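Local coordinates for protein putative oxidoreductase with NAD(P)-binding Rossmann-fold domain (Clostridium difficile, PDB 3UUW) that is a putative oxidoreductase of the Gfo/Idh/MocA family, probably using a nicotinamide nucleotide bound to its Rossmann-fold domain to oxidise or reduce an as yet unidentified substrate, at residues A[143-148]-A[210-215]; A[186-191]-A[201-206]. All coordinates share one frame; numbering follows the deposited sequence. Where two conformers were deposited one is given.

Contact 1: residues A[143-148]-A[210-215]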
loop_
_atom_site.group_PDB
_atom_site.type_symbol
_atom_site.label_atom_id
_atom_site.label_comp_id
_atom_site.label_asym_id
_atom_site.label_seq_id
_atom_site.Cartn_x
_atom_site.Cartn_y
_atom_site.Cartn_z
ATOM N N VAL A 143 3.331 -24.260 -4.439
ATOM C CA VAL A 143 3.316 -24.976 -3.188
ATOM C C VAL A 143 2.007 -24.784 -2.378
ATOM O O VAL A 143 1.697 -25.607 -1.509
ATOM C CB VAL A 143 4.553 -24.632 -2.312
ATOM C CG1 VAL A 143 5.888 -25.047 -3.032
ATOM C CG2 VAL A 143 4.535 -23.127 -1.923
ATOM N N SER A 144 1.230 -23.735 -2.659
ATOM C CA SER A 144 -0.016 -23.477 -1.922
ATOM C C SER A 144 -0.796 -22.380 -2.608
ATOM O O SER A 144 -0.207 -21.480 -3.216
ATOM C CB SER A 144 0.321 -23.032 -0.498
ATOM O OG SER A 144 -0.800 -22.966 0.344
ATOM N N ILE A 145 -2.127 -22.430 -2.486
ATOM C CA ILE A 145 -2.975 -21.362 -2.991
ATOM C C ILE A 145 -3.979 -21.035 -1.903
ATOM O O ILE A 145 -4.509 -21.930 -1.249
ATOM C CB ILE A 145 -3.702 -21.767 -4.284
ATOM C CG1 ILE A 145 -2.699 -22.086 -5.386
ATOM C CG2 ILE A 145 -4.640 -20.646 -4.761
ATOM C CD1 ILE A 145 -3.350 -22.564 -6.676
ATOM N N ASN A 146 -4.212 -19.757 -1.705
ATOM C CA ASN A 146 -5.245 -19.305 -0.763
ATOM C C ASN A 146 -6.262 -18.456 -1.516
ATOM O O ASN A 146 -5.881 -17.557 -2.262
ATOM C CB ASN A 146 -4.626 -18.478 0.376
ATOM C CG ASN A 146 -3.575 -19.234 1.135
ATOM O OD1 ASN A 146 -3.813 -20.332 1.636
ATOM N ND2 ASN A 146 -2.382 -18.647 1.229
ATOM N N ILE A 147 -7.548 -18.705 -1.293
ATOM C CA ILE A 147 -8.588 -17.934 -1.939
ATOM C C ILE A 147 -9.602 -17.543 -0.906
ATOM O O ILE A 147 -10.107 -18.394 -0.201
ATOM C CB ILE A 147 -9.323 -18.716 -3.056
ATOM C CG1 ILE A 147 -8.329 -19.284 -4.087
ATOM C CG2 ILE A 147 -10.363 -17.803 -3.714
ATOM C CD1 ILE A 147 -9.005 -20.184 -5.170
ATOM N N CYS A 148 -9.912 -16.255 -0.819
ATOM C CA CYS A 148 -10.952 -15.825 0.097
ATOM C C CYS A 148 -11.909 -14.854 -0.553
ATOM O O CYS A 148 -11.556 -14.169 -1.514
ATOM C CB CYS A 148 -10.370 -15.191 1.341
ATOM S SG CYS A 148 -9.558 -13.659 1.026
ATOM N N PHE A 210 -0.007 -29.700 -4.310
ATOM C CA PHE A 210 -0.249 -28.601 -3.382
ATOM C C PHE A 210 -1.706 -28.605 -2.933
ATOM O O PHE A 210 -2.544 -29.322 -3.498
ATOM C CB PHE A 210 0.112 -27.243 -4.014
ATOM C CG PHE A 210 -0.621 -26.938 -5.306
ATOM C CD1 PHE A 210 -1.849 -26.286 -5.282
ATOM C CD2 PHE A 210 -0.069 -27.275 -6.531
ATOM C CE1 PHE A 210 -2.525 -25.980 -6.474
ATOM C CE2 PHE A 210 -0.745 -26.974 -7.728
ATOM C CZ PHE A 210 -1.966 -26.330 -7.686
ATOM N N SER A 211 -2.006 -27.788 -1.933
ATOM C CA SER A 211 -3.357 -27.654 -1.425
ATOM C C SER A 211 -3.888 -26.250 -1.667
ATOM O O SER A 211 -3.119 -25.298 -1.830
ATOM C CB SER A 211 -3.396 -27.910 0.082
ATOM O OG SER A 211 -2.988 -29.242 0.364
ATOM N N ILE A 212 -5.213 -26.140 -1.697
ATOM C CA ILE A 212 -5.868 -24.858 -1.820
ATOM C C ILE A 212 -6.656 -24.630 -0.548
ATOM O O ILE A 212 -7.363 -25.525 -0.077
ATOM C CB ILE A 212 -6.848 -24.775 -3.004
ATOM C CG1 ILE A 212 -6.152 -25.091 -4.328
ATOM C CG2 ILE A 212 -7.475 -23.381 -3.052
ATOM C CD1 ILE A 212 -6.109 -26.577 -4.673
ATOM N N ASN A 213 -6.500 -23.447 0.023
ATOM C CA ASN A 213 -7.246 -23.059 1.200
ATOM C C ASN A 213 -8.252 -22.020 0.813
ATOM O O ASN A 213 -7.880 -20.919 0.413
ATOM C CB ASN A 213 -6.289 -22.522 2.251
ATOM C CG ASN A 213 -5.208 -23.521 2.586
ATOM O OD1 ASN A 213 -5.487 -24.548 3.204
ATOM N ND2 ASN A 213 -3.982 -23.263 2.136
ATOM N N THR A 214 -9.531 -22.376 0.967
ATOM C CA THR A 214 -10.654 -21.534 0.575
ATOM C C THR A 214 -11.360 -21.027 1.789
ATOM O O THR A 214 -11.498 -21.750 2.759
ATOM C CB THR A 214 -11.671 -22.319 -0.281
ATOM O OG1 THR A 214 -12.171 -23.457 0.440
ATOM C CG2 THR A 214 -11.015 -22.803 -1.578
ATOM N N SER A 215 -11.804 -19.768 1.750
ATOM C CA SER A 215 -12.427 -19.125 2.925
ATOM C C SER A 215 -13.438 -18.019 2.580
ATOM O O SER A 215 -13.191 -17.187 1.723
ATOM C CB SER A 215 -11.321 -18.536 3.803
ATOM O OG SER A 215 -11.825 -17.824 4.920
HETATM O O HOH W 1 -0.120 -26.590 -0.087
HETATM O O HOH W 2 -1.397 -25.092 2.336
#
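Ile-145 and Ile-212 sit side by side on neighbouring parallel strands, the one parallel pairing in the mixed sheet of the C-terminal domain of this Gfo/Idh/MocA-type protein. The tight part is the face that carries Ile-145, Ile-147, Ile-212 and Thr-214, against which Val-171 and Ala-175 of helix 160-179 pack. CD1 of Ile-147 lies 4.1 Å from CG2 of Ile-212, the two chains running alongside and pointing the same way. Just before the second strand begins, Phe-210 has CG set between its own backbone N and carbonyl carbon (chi1 57°), which turns the ring toward Ile-145; its CE1 meets Ile-145 CD1 at 3.5 Å, obliquely. Along the backbones, Ile-145 O takes the N-H of Asn-213 at 2.8 Å, and Ile-147 N returns a bond to Asn-213 O.

The loose part is the Val-143 end, where Val-143 and Ser-144 form a classic beta bulge against Leu-230 and a water accepts from Ser-211 N at 2.9 Å, with Val-143 O also close. The face of Ser-144, Asn-146 and Asn-213 is polar. There the two asparagine amides lie nearly coplanar, 28° apart, with Asn-146 ND2 hydrogen-bonded to Glu-228 and Asn-213 OD1 to Lys-204. Asn-213 ND2 donates to Asn-146 OD1 at 3.0 Å, and also reaches a second water, 3.2 Å from ND2, that is bonded to Ser-144 OG.

Contact 2: residues A[186-191]-A[201-206]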
loop_
_atom_site.group_PDB
_atom_site.type_symbol
_atom_site.label_atom_id
_atom_site.label_comp_id
_atom_site.label_asym_id
_atom_site.label_seq_id
_atom_site.Cartn_x
_atom_site.Cartn_y
_atom_site.Cartn_z
ATOM N N SER A 186 -9.679 -31.968 2.834
ATOM C CA SER A 186 -8.848 -32.419 3.960
ATOM C C SER A 186 -9.048 -31.592 5.230
ATOM O O SER A 186 -8.375 -31.832 6.245
ATOM C CB SER A 186 -7.365 -32.404 3.563
ATOM O OG SER A 186 -6.948 -31.084 3.247
ATOM N N GLY A 187 -9.982 -30.642 5.185
ATOM C CA GLY A 187 -10.293 -29.806 6.330
ATOM C C GLY A 187 -11.514 -28.975 5.993
ATOM O O GLY A 187 -11.723 -28.635 4.813
ATOM N N GLU A 188 -12.316 -28.688 7.020
ATOM C CA GLU A 188 -13.547 -27.896 6.899
ATOM C C GLU A 188 -13.886 -27.153 8.199
ATOM O O GLU A 188 -13.795 -27.726 9.303
ATOM C CB GLU A 188 -14.749 -28.791 6.523
ATOM C CG GLU A 188 -16.100 -28.060 6.580
ATOM C CD GLU A 188 -17.283 -28.930 6.194
ATOM O OE1 GLU A 188 -17.463 -29.162 4.978
ATOM O OE2 GLU A 188 -18.046 -29.347 7.111
ATOM N N ASP A 189 -14.261 -25.885 8.053
ATOM C CA ASP A 189 -14.901 -25.121 9.120
ATOM C C ASP A 189 -16.252 -24.723 8.538
ATOM O O ASP A 189 -16.328 -24.241 7.410
ATOM C CB ASP A 189 -14.163 -23.825 9.456
ATOM C CG ASP A 189 -12.753 -24.045 9.958
ATOM O OD1 ASP A 189 -12.512 -25.029 10.677
ATOM O OD2 ASP A 189 -11.892 -23.187 9.633
ATOM N N LEU A 190 -17.326 -24.907 9.289
ATOM C CA LEU A 190 -18.605 -24.437 8.801
ATOM C C LEU A 190 -19.385 -23.923 9.991
ATOM O O LEU A 190 -19.850 -24.703 10.813
ATOM C CB LEU A 190 -19.349 -25.533 8.049
ATOM C CG LEU A 190 -20.732 -25.137 7.537
ATOM C CD1 LEU A 190 -20.606 -24.103 6.425
ATOM C CD2 LEU A 190 -21.477 -26.366 7.053
ATOM N N PHE A 191 -19.503 -22.600 10.078
ATOM C CA PHE A 191 -20.137 -21.931 11.219
ATOM C C PHE A 191 -21.442 -21.299 10.786
ATOM O O PHE A 191 -21.474 -20.481 9.848
ATOM C CB PHE A 191 -19.214 -20.861 11.825
ATOM C CG PHE A 191 -17.826 -21.350 12.171
ATOM C CD1 PHE A 191 -17.571 -22.698 12.463
ATOM C CD2 PHE A 191 -16.763 -20.444 12.247
ATOM C CE1 PHE A 191 -16.283 -23.129 12.783
ATOM C CE2 PHE A 191 -15.473 -20.874 12.580
ATOM C CZ PHE A 191 -15.239 -22.226 12.841
ATOM N N VAL A 201 -17.268 -20.147 6.301
ATOM C CA VAL A 201 -16.969 -21.459 5.764
ATOM C C VAL A 201 -15.549 -21.453 5.253
ATOM O O VAL A 201 -15.084 -20.461 4.700
ATOM C CB VAL A 201 -17.945 -21.881 4.634
ATOM C CG1 VAL A 201 -17.888 -20.920 3.473
ATOM C CG2 VAL A 201 -17.656 -23.317 4.141
ATOM N N SER A 202 -14.875 -22.573 5.438
ATOM C CA SER A 202 -13.526 -22.743 4.942
ATOM C C SER A 202 -13.253 -24.201 4.661
ATOM O O SER A 202 -13.813 -25.085 5.315
ATOM C CB SER A 202 -12.516 -22.205 5.949
ATOM O OG SER A 202 -11.203 -22.495 5.526
ATOM N N HIS A 203 -12.399 -24.439 3.669
ATOM C CA HIS A 203 -11.967 -25.782 3.304
ATOM C C HIS A 203 -10.514 -25.808 2.950
ATOM O O HIS A 203 -9.936 -24.800 2.552
ATOM C CB HIS A 203 -12.769 -26.320 2.137
ATOM C CG HIS A 203 -14.177 -26.623 2.502
ATOM N ND1 HIS A 203 -15.185 -25.690 2.407
ATOM C CD2 HIS A 203 -14.727 -27.723 3.050
ATOM C CE1 HIS A 203 -16.311 -26.227 2.844
ATOM N NE2 HIS A 203 -16.055 -27.451 3.265
ATOM N N LYS A 204 -9.922 -26.970 3.143
ATOM C CA LYS A 204 -8.622 -27.242 2.596
ATOM C C LYS A 204 -8.845 -28.315 1.534
ATOM O O LYS A 204 -9.374 -29.425 1.838
ATOM C CB LYS A 204 -7.653 -27.711 3.664
ATOM C CG LYS A 204 -6.259 -27.973 3.116
ATOM C CD LYS A 204 -5.311 -28.443 4.216
ATOM C CE LYS A 204 -4.800 -27.298 5.053
ATOM N NZ LYS A 204 -3.823 -26.478 4.253
ATOM N N LEU A 205 -8.427 -28.011 0.302
ATOM C CA LEU A 205 -8.542 -28.900 -0.835
ATOM C C LEU A 205 -7.147 -29.410 -1.185
ATOM O O LEU A 205 -6.283 -28.655 -1.653
ATOM C CB LEU A 205 -9.200 -28.200 -2.034
ATOM C CG LEU A 205 -10.550 -27.533 -1.744
ATOM C CD1 LEU A 205 -11.026 -26.821 -3.006
ATOM C CD2 LEU A 205 -11.613 -28.506 -1.215
ATOM N N LYS A 206 -6.931 -30.699 -0.948
ATOM C CA LYS A 206 -5.622 -31.303 -1.135
ATOM C C LYS A 206 -5.411 -31.970 -2.491
ATOM O O LYS A 206 -6.158 -32.875 -2.864
ATOM C CB LYS A 206 -5.395 -32.338 -0.032
ATOM C CG LYS A 206 -3.997 -32.949 -0.024
ATOM C CD LYS A 206 -3.832 -33.957 1.088
ATOM C CE LYS A 206 -2.383 -34.433 1.182
ATOM N NZ LYS A 206 -1.443 -33.278 1.392
HETATM O O HOH W 3 -9.999 -21.699 8.568
#
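Glu-188 swings CG anti to its backbone N (chi1 172°) and runs on extended, while His-203 holds its ring beside its own N; together these turns lay the two side chains alongside each other across an antiparallel beta hairpin. They are a non-hydrogen-bonded pair, and the hydrogen bond between them is made by side chains: His-203 NE2 donates to Glu-188 OE1 at 2.8 Å. The oxygen sits at the ring edge, in the ring plane, and is approached on its anti side, with carboxylate and imidazole 85° apart. Tyr-168 takes up ND1 at the other end of the ring, fixing its rotation, and Ile-303 of helix 295-305 packs on both residues. On the same face Leu-190 CD1 rests 3.8 Å from Val-201 CG2.

The opposite face is polar and looks to the second subunit, whose Lys-204 and Lys-206 reach across the interface to form salt bridges with Asp-189 of this chain. The hydrogen-bonded pair Asp-189 and Ser-202 exchanges two backbone bonds, Asp-189 N reaching Ser-202 O at 2.9 Å. At the end away from the turn Ser-186 N meets O of this chain's own Lys-204 at 2.7 Å, almost perfectly straight at 178°. Beside that bond, Ser-186 OG lies against the aliphatic stem of the same lysine, 3.2 Å from Lys-204 CG.

Overall arrangement
Contacts 1 and 2 belong to one sheet: strands 198-206 and 211-217 are adjacent, so the hairpin of contact 2 is joined edgewise to the parallel pair of contact 1, and along the chain it is nested within the loop that contact 1 closes. Their centres are about 10 Å apart. Ile-212 O lies 2.7 Å from Leu-205 N, a probable hydrogen bond between the backbones, and Asn-213 OD1 lies 2.8 Å from Lys-204 NZ on the polar face. That face meets the second subunit, whose Asp-189 is hydrogen-bonded to Ser-211 OG, tying contact 1 to the same interface. A pentaethylene glycol, probably from the crystallisation liquor, lies there beside Asn-213 and Ser-202.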